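Local coordinates for signal recognition particle receptor FtsY (Sulfolobus acidocaldarius, PDB 5L3S), which serves as a docking protein for the signal recognition particle, joining an SRP54-type helical bundle to a nucleotide-binding P-loop domain, at residues E231-F236 with L260-E265; V245-V250 with G256-S261; T88-K93 with F102-F107; E28-Q33 with E68-T73. One frame throughout, in Å; residues are numbered along the deposited sequence.

In the fold
Contacts 1 and 2 share helix 258-266 and lie next to each other: Leu262 CD1 packs on Val245 CG2 at 3.9 Å. Contact 2 is fully buried, joining that helix to the central sheet and reaching the bound GNP through its first segment, whereas contact 1 runs along the helical layer, part buried, and adds a salt bridge on its outer side. Contact 3 reaches the same sheet through another strand; it is buried and made by apolar packing. Contact 4 stands apart in the helical bundle, its centre about 36 Å from that of contact 3. It too is apolar, but wholly aliphatic; here helix meets helix rather than a strand, and the Arg31-Glu28 pair lies away from the interface.

Contact 1: residues E231-F236 with L260-E265; sequences EQARHF and LSLAYE
Two neighbouring helices of the P-loop domain, 228-239 and 258-266, lie side by side against the mainly parallel sheet, and Ala233 with Arg234 meets Leu262 with Glu265 between them. Next to the sheet the contact is apolar. Ala233 CB stands 3.5 Å from Leu262 CD2, tighter than an ordinary carbon contact; a methyl suits this place because the backbones approach to 7.5 Å between the CA atoms of Ala233 and Leu262. Leu219 and Leu221 of strand 216-222 lie beneath these two residues.

Farther out the chemistry turns ionic. Arg234 reaches across with its chain extended from CG to NE, while Glu265 bends at chi2 (-65°), and its OE1 meets the arginine. Arg234 NH2 donates to Glu265 OE1, which lies at the guanidinium edge, near its plane, with an N-H...O angle of 153°. The modelled separation of NH2 and OE1, 2.5 Å, is very short, and its exact value is doubtful. The two planes are turned 56° apart, and the bridge is one-sided: OE1 takes it, and OE2 stays 4.0 Å from NH2. OE2 has a long, weak ion pair with Lys46 of helix 41-55, extending the charged side toward the helical bundle. Small and branched apolar residues beside the sheet, with long charged ones toward solvent, are the pattern of adjacent crossover helices in a parallel alpha/beta fold.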
# COMPACT_ATOMS: atom_id res chain seq x y z
N GLU B 231 -10.12 -2.72 -5.93
CA GLU B 231 -10.97 -1.56 -6.19
C GLU B 231 -10.25 -0.51 -7.05
O GLU B 231 -10.85 0.05 -7.97
CB GLU B 231 -11.47 -0.94 -4.88
CG GLU B 231 -12.47 0.19 -5.09
CD GLU B 231 -13.86 -0.31 -5.43
OE1 GLU B 231 -14.07 -1.55 -5.46
OE2 GLU B 231 -14.75 0.54 -5.66
N GLN B 232 -8.99 -0.25 -6.75
CA GLN B 232 -8.16 0.62 -7.61
C GLN B 232 -8.10 0.11 -9.05
O GLN B 232 -8.30 0.86 -10.01
CB GLN B 232 -6.72 0.71 -7.05
CG GLN B 232 -6.58 1.42 -5.71
CD GLN B 232 -5.21 1.21 -5.10
OE1 GLN B 232 -4.22 1.02 -5.81
NE2 GLN B 232 -5.15 1.22 -3.77
N ALA B 233 -7.83 -1.17 -9.20
CA ALA B 233 -7.76 -1.79 -10.52
C ALA B 233 -9.07 -1.69 -11.30
O ALA B 233 -9.05 -1.44 -12.50
CB ALA B 233 -7.31 -3.23 -10.40
N ARG B 234 -10.20 -1.91 -10.62
CA ARG B 234 -11.52 -1.86 -11.28
C ARG B 234 -11.86 -0.45 -11.77
O ARG B 234 -12.29 -0.26 -12.91
CB ARG B 234 -12.64 -2.28 -10.32
CG ARG B 234 -12.76 -3.76 -10.05
CD ARG B 234 -13.99 -3.99 -9.19
NE ARG B 234 -14.12 -5.38 -8.75
CZ ARG B 234 -14.61 -6.36 -9.50
NH1 ARG B 234 -15.02 -6.13 -10.74
NH2 ARG B 234 -14.70 -7.58 -8.99
N HIS B 235 -11.70 0.51 -10.87
CA HIS B 235 -12.00 1.91 -11.17
C HIS B 235 -11.13 2.44 -12.29
O HIS B 235 -11.63 3.08 -13.21
CB HIS B 235 -11.80 2.77 -9.92
CG HIS B 235 -12.99 2.80 -9.02
ND1 HIS B 235 -13.99 3.74 -9.12
CD2 HIS B 235 -13.34 1.99 -7.98
CE1 HIS B 235 -14.90 3.52 -8.20
NE2 HIS B 235 -14.53 2.47 -7.49
N PHE B 236 -9.83 2.19 -12.21
CA PHE B 236 -8.90 2.66 -13.24
C PHE B 236 -9.19 2.01 -14.59
O PHE B 236 -9.07 2.64 -15.64
CB PHE B 236 -7.44 2.41 -12.83
CG PHE B 236 -6.84 3.51 -11.97
CD1 PHE B 236 -6.91 4.83 -12.37
CD2 PHE B 236 -6.19 3.20 -10.80
CE1 PHE B 236 -6.35 5.84 -11.58
CE2 PHE B 236 -5.62 4.20 -10.00
CZ PHE B 236 -5.70 5.52 -10.39
N LEU B 260 -4.15 -12.87 -8.47
CA LEU B 260 -5.23 -13.79 -8.77
C LEU B 260 -6.54 -13.05 -9.01
O LEU B 260 -7.28 -13.36 -9.96
CB LEU B 260 -5.39 -14.80 -7.63
CG LEU B 260 -6.51 -15.84 -7.73
CD1 LEU B 260 -6.50 -16.53 -9.10
CD2 LEU B 260 -6.37 -16.87 -6.60
N SER B 261 -6.84 -12.08 -8.16
CA SER B 261 -8.07 -11.29 -8.28
C SER B 261 -8.15 -10.53 -9.61
O SER B 261 -9.20 -10.47 -10.24
CB SER B 261 -8.22 -10.33 -7.10
OG SER B 261 -8.50 -11.05 -5.92
N LEU B 262 -7.02 -9.96 -10.03
CA LEU B 262 -6.91 -9.25 -11.29
C LEU B 262 -7.24 -10.14 -12.49
O LEU B 262 -8.00 -9.76 -13.38
CB LEU B 262 -5.50 -8.71 -11.46
CG LEU B 262 -5.14 -7.47 -10.65
CD1 LEU B 262 -3.66 -7.22 -10.79
CD2 LEU B 262 -5.95 -6.32 -11.20
N ALA B 263 -6.64 -11.32 -12.51
CA ALA B 263 -6.89 -12.27 -13.58
C ALA B 263 -8.32 -12.76 -13.53
O ALA B 263 -9.01 -12.80 -14.55
CB ALA B 263 -5.92 -13.44 -13.49
N TYR B 264 -8.78 -13.14 -12.34
CA TYR B 264 -10.10 -13.74 -12.19
C TYR B 264 -11.23 -12.75 -12.48
O TYR B 264 -12.16 -13.07 -13.21
CB TYR B 264 -10.25 -14.37 -10.79
CG TYR B 264 -11.49 -15.20 -10.61
CD1 TYR B 264 -12.68 -14.63 -10.16
CD2 TYR B 264 -11.48 -16.57 -10.88
CE1 TYR B 264 -13.82 -15.40 -10.00
CE2 TYR B 264 -12.60 -17.34 -10.71
CZ TYR B 264 -13.77 -16.76 -10.28
OH TYR B 264 -14.89 -17.54 -10.12
N GLU B 265 -11.14 -11.55 -11.92
CA GLU B 265 -12.18 -10.53 -12.09
C GLU B 265 -12.07 -9.67 -13.34
O GLU B 265 -13.07 -9.37 -13.98
CB GLU B 265 -12.19 -9.58 -10.89
CG GLU B 265 -12.76 -10.18 -9.65
CD GLU B 265 -14.23 -10.49 -9.81
OE1 GLU B 265 -14.95 -9.62 -10.35
OE2 GLU B 265 -14.65 -11.60 -9.42

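Contact 2: residues V245-V250 with G256-S261; sequences VILTKV and GGIALS. With GNP (phosphoaminophosphonic acid-guanylate ester), chain R.
Leu247 points from the sheet into the first turn of helix 258-266, where its forked end straddles one methyl of Ile258. Ile258 CG2 lies 3.6 Å from both Leu247 CD1 and Leu247 CD2. The torsion of Ile258 explains the choice of branch: with CG1 anti to the backbone N (chi1 -176°), CG2 is left between N and the carbonyl carbon and is turned to the strand. Leu247 CD1 also meets Ala259 CB at 4.1 Å; the short alanine side chain brings only a methyl to this place, and Val270 of the next strand touches both Leu247 and Ala259. Gly256, whose O lies 4.2 Å from Leu247 CD1, has a positive phi (80°), a backbone shape that glycine adopts readily; the same O takes a bond from Ala259 N at 2.9 Å as the chain enters the helix.

The strand ends at Thr248, the first residue of a Thr-Lys-Val-Asp sequence, the TKxD form of the guanine-recognition motif of P-loop proteins. Lys249 N donates to O6 of GNP (2.9 Å), and the aliphatic part of Lys249 runs along the base, CG being 3.7 Å from C5 of GNP. Its NZ forms a salt bridge with Asp222 and a hydrogen bond with Gly111 O; Asp251 OD1 is also hydrogen-bonded to GNP. Behind the strand the packing depends on shape alone, while on the ligand side a directed backbone N-H meets O6 of the base.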
# COMPACT_ATOMS: atom_id res chain seq x y z
N VAL B 245 -0.32 -4.84 -15.23
CA VAL B 245 -0.05 -4.33 -13.90
C VAL B 245 1.37 -4.72 -13.52
O VAL B 245 1.85 -5.80 -13.87
CB VAL B 245 -1.05 -4.96 -12.89
CG1 VAL B 245 -0.60 -4.76 -11.46
CG2 VAL B 245 -2.44 -4.39 -13.12
N ILE B 246 2.05 -3.83 -12.79
CA ILE B 246 3.24 -4.21 -12.06
C ILE B 246 2.93 -4.10 -10.56
O ILE B 246 2.41 -3.08 -10.10
CB ILE B 246 4.46 -3.33 -12.46
CG1 ILE B 246 4.90 -3.67 -13.90
CG2 ILE B 246 5.63 -3.53 -11.48
CD1 ILE B 246 6.01 -2.74 -14.47
N LEU B 247 3.22 -5.16 -9.81
CA LEU B 247 3.00 -5.20 -8.36
C LEU B 247 4.31 -4.91 -7.65
O LEU B 247 5.32 -5.55 -7.94
CB LEU B 247 2.55 -6.61 -7.93
CG LEU B 247 1.25 -7.15 -8.50
CD1 LEU B 247 0.91 -8.48 -7.81
CD2 LEU B 247 0.15 -6.14 -8.29
N THR B 248 4.30 -3.96 -6.71
CA THR B 248 5.52 -3.57 -6.01
C THR B 248 5.60 -4.07 -4.57
O THR B 248 4.59 -4.51 -4.00
CB THR B 248 5.62 -2.03 -5.93
OG1 THR B 248 4.50 -1.54 -5.20
CG2 THR B 248 5.62 -1.40 -7.35
N LYS B 249 6.79 -3.98 -3.98
CA LYS B 249 7.00 -4.21 -2.56
C LYS B 249 6.68 -5.63 -2.14
O LYS B 249 6.30 -5.87 -1.00
CB LYS B 249 6.20 -3.20 -1.72
CG LYS B 249 6.48 -1.74 -2.08
CD LYS B 249 5.57 -0.76 -1.30
CE LYS B 249 5.58 0.64 -1.99
NZ LYS B 249 4.59 1.58 -1.38
N VAL B 250 6.85 -6.57 -3.07
CA VAL B 250 6.57 -7.97 -2.80
C VAL B 250 7.59 -8.49 -1.78
O VAL B 250 7.33 -9.45 -1.04
CB VAL B 250 6.59 -8.76 -4.13
CG1 VAL B 250 6.63 -10.26 -3.90
CG2 VAL B 250 5.38 -8.37 -4.97
N GLY B 256 0.80 -11.24 -2.46
CA GLY B 256 0.38 -10.69 -3.73
C GLY B 256 -0.87 -11.31 -4.33
O GLY B 256 -0.98 -11.43 -5.56
N GLY B 257 -1.84 -11.66 -3.49
CA GLY B 257 -3.05 -12.34 -3.94
C GLY B 257 -3.86 -11.51 -4.92
O GLY B 257 -4.69 -12.04 -5.65
N ILE B 258 -3.61 -10.19 -4.93
CA ILE B 258 -4.18 -9.29 -5.96
C ILE B 258 -3.96 -9.82 -7.38
O ILE B 258 -4.82 -9.65 -8.25
CB ILE B 258 -3.62 -7.82 -5.85
CG1 ILE B 258 -4.29 -6.90 -6.88
CG2 ILE B 258 -2.12 -7.76 -6.06
CD1 ILE B 258 -5.79 -6.71 -6.64
N ALA B 259 -2.83 -10.47 -7.62
CA ALA B 259 -2.55 -11.09 -8.93
C ALA B 259 -3.67 -12.03 -9.39
O ALA B 259 -4.09 -12.01 -10.55
CB ALA B 259 -1.21 -11.83 -8.89
N LEU B 260 -4.15 -12.87 -8.47
CA LEU B 260 -5.23 -13.79 -8.77
C LEU B 260 -6.54 -13.05 -9.01
O LEU B 260 -7.28 -13.36 -9.96
CB LEU B 260 -5.39 -14.80 -7.63
CG LEU B 260 -6.51 -15.84 -7.73
CD1 LEU B 260 -6.50 -16.53 -9.10
CD2 LEU B 260 -6.37 -16.87 -6.60
N SER B 261 -6.84 -12.08 -8.16
CA SER B 261 -8.07 -11.29 -8.28
C SER B 261 -8.15 -10.53 -9.61
O SER B 261 -9.20 -10.47 -10.24
CB SER B 261 -8.22 -10.33 -7.10
OG SER B 261 -8.50 -11.05 -5.92
PG GNP R . 4.23 9.24 -5.91
O1G GNP R . 4.85 9.76 -7.19
O2G GNP R . 4.31 10.26 -4.78
O3G GNP R . 2.77 8.87 -6.03
N3B GNP R . 5.04 7.94 -5.44
PB GNP R . 5.41 6.75 -6.49
O1B GNP R . 6.07 7.32 -7.67
O2B GNP R . 4.19 5.99 -6.80
O3A GNP R . 6.38 5.87 -5.73
PA GNP R . 7.89 6.01 -5.53
O1A GNP R . 8.64 5.50 -6.73
O2A GNP R . 8.25 7.38 -5.06
O5' GNP R . 8.24 4.96 -4.42
C5' GNP R . 7.77 5.09 -3.04
C4' GNP R . 8.70 4.31 -2.13
O4' GNP R . 8.53 2.86 -2.32
C3' GNP R . 10.17 4.59 -2.37
O3' GNP R . 10.85 4.53 -1.13
C2' GNP R . 10.61 3.40 -3.26
O2' GNP R . 11.99 3.13 -3.11
C1' GNP R . 9.80 2.30 -2.56
N9 GNP R . 9.61 1.12 -3.40
C8 GNP R . 9.16 1.05 -4.69
N7 GNP R . 9.08 -0.18 -5.16
C5 GNP R . 9.52 -0.96 -4.09
C6 GNP R . 9.67 -2.36 -4.00
O6 GNP R . 9.44 -3.18 -4.89
N1 GNP R . 10.15 -2.75 -2.75
C2 GNP R . 10.43 -1.88 -1.71
N2 GNP R . 10.89 -2.39 -0.57
N3 GNP R . 10.30 -0.56 -1.80
C4 GNP R . 9.85 -0.18 -3.01

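Contact 3: residues T88-K93 with F102-F107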
# COMPACT_ATOMS: atom_id res chain seq x y z
N THR B 88 2.01 -11.54 -24.57
CA THR B 88 3.37 -11.54 -25.09
C THR B 88 4.30 -10.77 -24.16
O THR B 88 3.92 -9.75 -23.58
CB THR B 88 3.43 -10.92 -26.50
OG1 THR B 88 2.49 -11.58 -27.35
CG2 THR B 88 4.83 -11.05 -27.09
N ASP B 89 5.53 -11.27 -24.01
CA ASP B 89 6.55 -10.60 -23.20
C ASP B 89 6.77 -9.17 -23.70
O ASP B 89 6.81 -8.94 -24.91
CB ASP B 89 7.85 -11.40 -23.27
CG ASP B 89 8.99 -10.71 -22.55
OD1 ASP B 89 8.96 -10.68 -21.30
OD2 ASP B 89 9.91 -10.21 -23.22
N LEU B 90 6.92 -8.23 -22.77
CA LEU B 90 6.96 -6.81 -23.12
C LEU B 90 8.15 -6.45 -24.00
O LEU B 90 8.03 -5.63 -24.91
CB LEU B 90 6.97 -5.94 -21.86
CG LEU B 90 7.06 -4.43 -22.12
CD1 LEU B 90 5.89 -3.95 -22.97
CD2 LEU B 90 7.12 -3.67 -20.81
N ILE B 91 9.30 -7.05 -23.72
CA ILE B 91 10.48 -6.76 -24.51
C ILE B 91 10.29 -7.27 -25.94
O ILE B 91 10.64 -6.58 -26.90
CB ILE B 91 11.75 -7.34 -23.86
CG1 ILE B 91 12.04 -6.59 -22.56
CG2 ILE B 91 12.94 -7.23 -24.81
CD1 ILE B 91 12.80 -7.41 -21.55
N GLU B 92 9.69 -8.45 -26.08
CA GLU B 92 9.41 -8.99 -27.40
C GLU B 92 8.40 -8.10 -28.12
O GLU B 92 8.54 -7.86 -29.33
CB GLU B 92 8.91 -10.45 -27.33
CG GLU B 92 8.46 -11.02 -28.67
CD GLU B 92 7.80 -12.38 -28.54
OE1 GLU B 92 8.02 -13.05 -27.50
OE2 GLU B 92 7.07 -12.78 -29.47
N LYS B 93 7.42 -7.59 -27.38
CA LYS B 93 6.44 -6.63 -27.90
C LYS B 93 7.13 -5.40 -28.49
O LYS B 93 6.83 -4.98 -29.60
CB LYS B 93 5.50 -6.14 -26.80
CG LYS B 93 4.25 -6.97 -26.54
CD LYS B 93 3.37 -6.26 -25.50
CE LYS B 93 2.24 -7.13 -24.96
NZ LYS B 93 1.13 -7.27 -25.93
N PHE B 102 8.56 3.41 -28.85
CA PHE B 102 7.46 2.68 -28.23
C PHE B 102 7.18 3.42 -26.92
O PHE B 102 8.08 3.58 -26.11
CB PHE B 102 7.91 1.23 -27.96
CG PHE B 102 6.80 0.33 -27.47
CD1 PHE B 102 6.42 0.33 -26.13
CD2 PHE B 102 6.19 -0.56 -28.34
CE1 PHE B 102 5.42 -0.51 -25.68
CE2 PHE B 102 5.19 -1.40 -27.90
CZ PHE B 102 4.80 -1.38 -26.57
N VAL B 103 5.95 3.88 -26.74
CA VAL B 103 5.61 4.76 -25.63
C VAL B 103 4.85 4.02 -24.53
O VAL B 103 3.80 3.43 -24.79
CB VAL B 103 4.78 5.96 -26.10
CG1 VAL B 103 4.36 6.82 -24.91
CG2 VAL B 103 5.58 6.79 -27.12
N ILE B 104 5.38 4.07 -23.32
CA ILE B 104 4.77 3.41 -22.17
C ILE B 104 4.45 4.45 -21.11
O ILE B 104 5.29 5.32 -20.83
CB ILE B 104 5.75 2.40 -21.56
CG1 ILE B 104 6.29 1.46 -22.64
CG2 ILE B 104 5.07 1.63 -20.41
CD1 ILE B 104 7.24 0.41 -22.12
N ILE B 105 3.26 4.37 -20.53
CA ILE B 105 2.90 5.28 -19.44
C ILE B 105 2.62 4.44 -18.20
O ILE B 105 2.18 3.28 -18.30
CB ILE B 105 1.69 6.18 -19.82
CG1 ILE B 105 1.47 7.30 -18.77
CG2 ILE B 105 0.44 5.34 -20.03
CD1 ILE B 105 0.55 8.43 -19.27
N PHE B 106 2.92 5.03 -17.04
CA PHE B 106 2.78 4.38 -15.74
C PHE B 106 1.87 5.26 -14.89
O PHE B 106 2.08 6.48 -14.83
CB PHE B 106 4.15 4.25 -15.05
CG PHE B 106 5.14 3.42 -15.81
CD1 PHE B 106 5.77 3.91 -16.95
CD2 PHE B 106 5.47 2.14 -15.38
CE1 PHE B 106 6.68 3.15 -17.65
CE2 PHE B 106 6.38 1.36 -16.08
CZ PHE B 106 6.99 1.86 -17.22
N PHE B 107 0.84 4.67 -14.28
CA PHE B 107 -0.00 5.45 -13.36
C PHE B 107 -0.50 4.60 -12.19
O PHE B 107 -0.31 3.38 -12.17
CB PHE B 107 -1.17 6.13 -14.10
CG PHE B 107 -2.02 5.19 -14.95
CD1 PHE B 107 -3.05 4.43 -14.38
CD2 PHE B 107 -1.83 5.12 -16.33
CE1 PHE B 107 -3.83 3.58 -15.17
CE2 PHE B 107 -2.61 4.27 -17.12
CZ PHE B 107 -3.61 3.50 -16.53
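Helix 90-96 lies over the beginning of strand 102-107, the CA atoms being 9.4 Å apart at Lys93 and Phe102 and 10.5 Å apart at Leu90 and Ile104. That strand is a central one of the mainly parallel sheet of the P-loop fold, and it runs straight into the sequence that fits the Walker A loop, so the helix covers the strand at the end remote from the nucleotide.

In an extended strand, neighbouring residues face opposite ways, which gives Phe102 and Ile104 to this helix, while Ile105 packs on helix 199-212. Leu90 serves both: CG lies anti to its N (chi1 178°), and the two methyls then part, CD1 to Phe102 CE1 at 4.4 Å and CD2 to Ile104 CD1 at 4.3 Å. A leucine fits because its fork can divide between a flat ring and a branched aliphatic chain. These separations are those of loose apolar contact. Phe102 also touches Phe216 of the adjacent strand, and Ile104 touches Leu188 and Ile218 on the strands flanking its own.

Lys93 sets out toward the strand, then carries its amino group off from it, as suits a residue at the margin of an apolar patch. At the helix start, Asp89 occupies the N-cap; its OD2 accepts weakly from Ile91 N and Glu92 N, fitting an acidic side chain to the exposed amides of a first turn. At the other end of the contact, Lys93 O sits 4.3 Å from Phe102 CE2, approaching the ring obliquely.

Contact 4: residues E28-Q33 with E68-T73; sequences EELRFQ and EIVINT
Leu30 divides its two methyls between Val70 and Ile71 on the facing helix: CD1 packs against Val70 CG1 at 3.6 Å, and CD2 lies more loosely on Ile71 CG1 at 4.2 Å. Its CG is anti to the carbonyl carbon (chi1 -70°), a posture common in helices that carries the fork straight out toward the partner. Val70 answers with CG1, the branch anti to its own N. Ile71 repeats the torsion of Leu30, which sets its longer branch, CG1, beside the leucine. Leu30 crosses both side chains at a slant.

These residues belong to the helical bundle domain of SRP54-type proteins, in which helices 20-36 and 66-85 pack together, with a CA separation of 7.9 Å between Leu30 and Ile71. Branched aliphatic residues suit such an interface because they fill it without polar groups to satisfy. Val70 is also touched by Leu51 of helix 41-55, and Leu30 by Phe295 of the C-terminal helix, which brings the end of the chain onto the bundle.

Away from the interface, Arg31 folds back on Glu28 of its own helix in a weak salt bridge, NH2 to OE2 being 3.4 Å. Thr73 OG1 and Thr73 N both hydrogen-bond to Ile69 O, from opposite faces of the carbonyl plane.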
# COMPACT_ATOMS: atom_id res chain seq x y z
N GLU B 28 -12.52 -24.67 4.18
CA GLU B 28 -12.31 -23.61 5.16
C GLU B 28 -10.84 -23.28 5.40
O GLU B 28 -10.48 -22.11 5.49
CB GLU B 28 -13.03 -23.90 6.48
CG GLU B 28 -14.55 -23.83 6.37
CD GLU B 28 -15.02 -22.53 5.71
OE1 GLU B 28 -14.83 -21.45 6.31
OE2 GLU B 28 -15.59 -22.60 4.60
N GLU B 29 -9.98 -24.30 5.50
CA GLU B 29 -8.55 -24.03 5.62
C GLU B 29 -8.04 -23.26 4.40
O GLU B 29 -7.25 -22.32 4.53
CB GLU B 29 -7.75 -25.32 5.79
CG GLU B 29 -7.87 -25.95 7.17
CD GLU B 29 -7.15 -27.29 7.27
OE1 GLU B 29 -6.70 -27.82 6.23
OE2 GLU B 29 -7.05 -27.82 8.40
N LEU B 30 -8.51 -23.64 3.21
CA LEU B 30 -8.10 -22.95 1.99
C LEU B 30 -8.60 -21.50 1.95
O LEU B 30 -7.92 -20.62 1.43
CB LEU B 30 -8.57 -23.71 0.75
CG LEU B 30 -7.83 -25.03 0.52
CD1 LEU B 30 -8.46 -25.84 -0.62
CD2 LEU B 30 -6.35 -24.77 0.25
N ARG B 31 -9.79 -21.27 2.51
CA ARG B 31 -10.36 -19.94 2.52
C ARG B 31 -9.49 -19.00 3.34
O ARG B 31 -9.22 -17.88 2.93
CB ARG B 31 -11.77 -19.93 3.10
CG ARG B 31 -12.37 -18.52 3.17
CD ARG B 31 -13.65 -18.48 3.99
NE ARG B 31 -14.61 -19.49 3.54
CZ ARG B 31 -15.32 -19.41 2.42
NH1 ARG B 31 -15.17 -18.36 1.61
NH2 ARG B 31 -16.16 -20.39 2.10
N PHE B 32 -9.05 -19.47 4.50
CA PHE B 32 -8.22 -18.62 5.35
C PHE B 32 -6.81 -18.42 4.81
O PHE B 32 -6.19 -17.38 5.04
CB PHE B 32 -8.27 -19.12 6.79
CG PHE B 32 -9.62 -18.99 7.41
CD1 PHE B 32 -10.20 -17.73 7.58
CD2 PHE B 32 -10.36 -20.11 7.76
CE1 PHE B 32 -11.46 -17.60 8.12
CE2 PHE B 32 -11.62 -19.98 8.30
CZ PHE B 32 -12.17 -18.72 8.48
N GLN B 33 -6.31 -19.40 4.06
CA GLN B 33 -5.02 -19.27 3.40
C GLN B 33 -5.08 -18.20 2.30
O GLN B 33 -4.20 -17.34 2.22
CB GLN B 33 -4.58 -20.62 2.81
CG GLN B 33 -3.19 -20.58 2.18
CD GLN B 33 -2.58 -21.97 1.99
OE1 GLN B 33 -3.21 -22.99 2.30
NE2 GLN B 33 -1.36 -22.02 1.47
N GLU B 68 -5.98 -33.71 -0.30
CA GLU B 68 -4.91 -33.44 -1.25
C GLU B 68 -5.42 -33.21 -2.67
O GLU B 68 -4.94 -32.32 -3.36
CB GLU B 68 -3.83 -34.52 -1.23
CG GLU B 68 -2.58 -34.10 -1.99
CD GLU B 68 -1.47 -35.13 -1.94
OE1 GLU B 68 -1.76 -36.31 -1.67
OE2 GLU B 68 -0.30 -34.75 -2.17
N ILE B 69 -6.39 -34.01 -3.11
CA ILE B 69 -7.01 -33.78 -4.41
C ILE B 69 -7.62 -32.38 -4.48
O ILE B 69 -7.55 -31.71 -5.52
CB ILE B 69 -8.08 -34.86 -4.76
CG1 ILE B 69 -7.41 -36.18 -5.15
CG2 ILE B 69 -8.95 -34.41 -5.93
CD1 ILE B 69 -7.32 -37.18 -4.03
N VAL B 70 -8.22 -31.93 -3.38
CA VAL B 70 -8.81 -30.60 -3.31
C VAL B 70 -7.75 -29.53 -3.47
O VAL B 70 -7.91 -28.60 -4.27
CB VAL B 70 -9.54 -30.38 -1.97
CG1 VAL B 70 -10.00 -28.92 -1.83
CG2 VAL B 70 -10.71 -31.33 -1.85
N ILE B 71 -6.66 -29.66 -2.72
CA ILE B 71 -5.58 -28.68 -2.76
C ILE B 71 -4.93 -28.65 -4.14
O ILE B 71 -4.68 -27.58 -4.70
CB ILE B 71 -4.53 -28.97 -1.68
CG1 ILE B 71 -5.12 -28.72 -0.29
CG2 ILE B 71 -3.30 -28.12 -1.88
CD1 ILE B 71 -4.25 -29.20 0.86
N ASN B 72 -4.68 -29.83 -4.71
CA ASN B 72 -4.08 -29.89 -6.04
C ASN B 72 -5.01 -29.37 -7.13
O ASN B 72 -4.55 -28.73 -8.07
CB ASN B 72 -3.61 -31.31 -6.36
CG ASN B 72 -2.32 -31.65 -5.65
OD1 ASN B 72 -1.65 -30.77 -5.11
ND2 ASN B 72 -1.97 -32.93 -5.64
N THR B 73 -6.30 -29.65 -7.01
CA THR B 73 -7.28 -29.12 -7.96
C THR B 73 -7.27 -27.59 -7.91
O THR B 73 -7.33 -26.92 -8.95
CB THR B 73 -8.70 -29.67 -7.68
OG1 THR B 73 -8.66 -31.10 -7.69
CG2 THR B 73 -9.68 -29.20 -8.74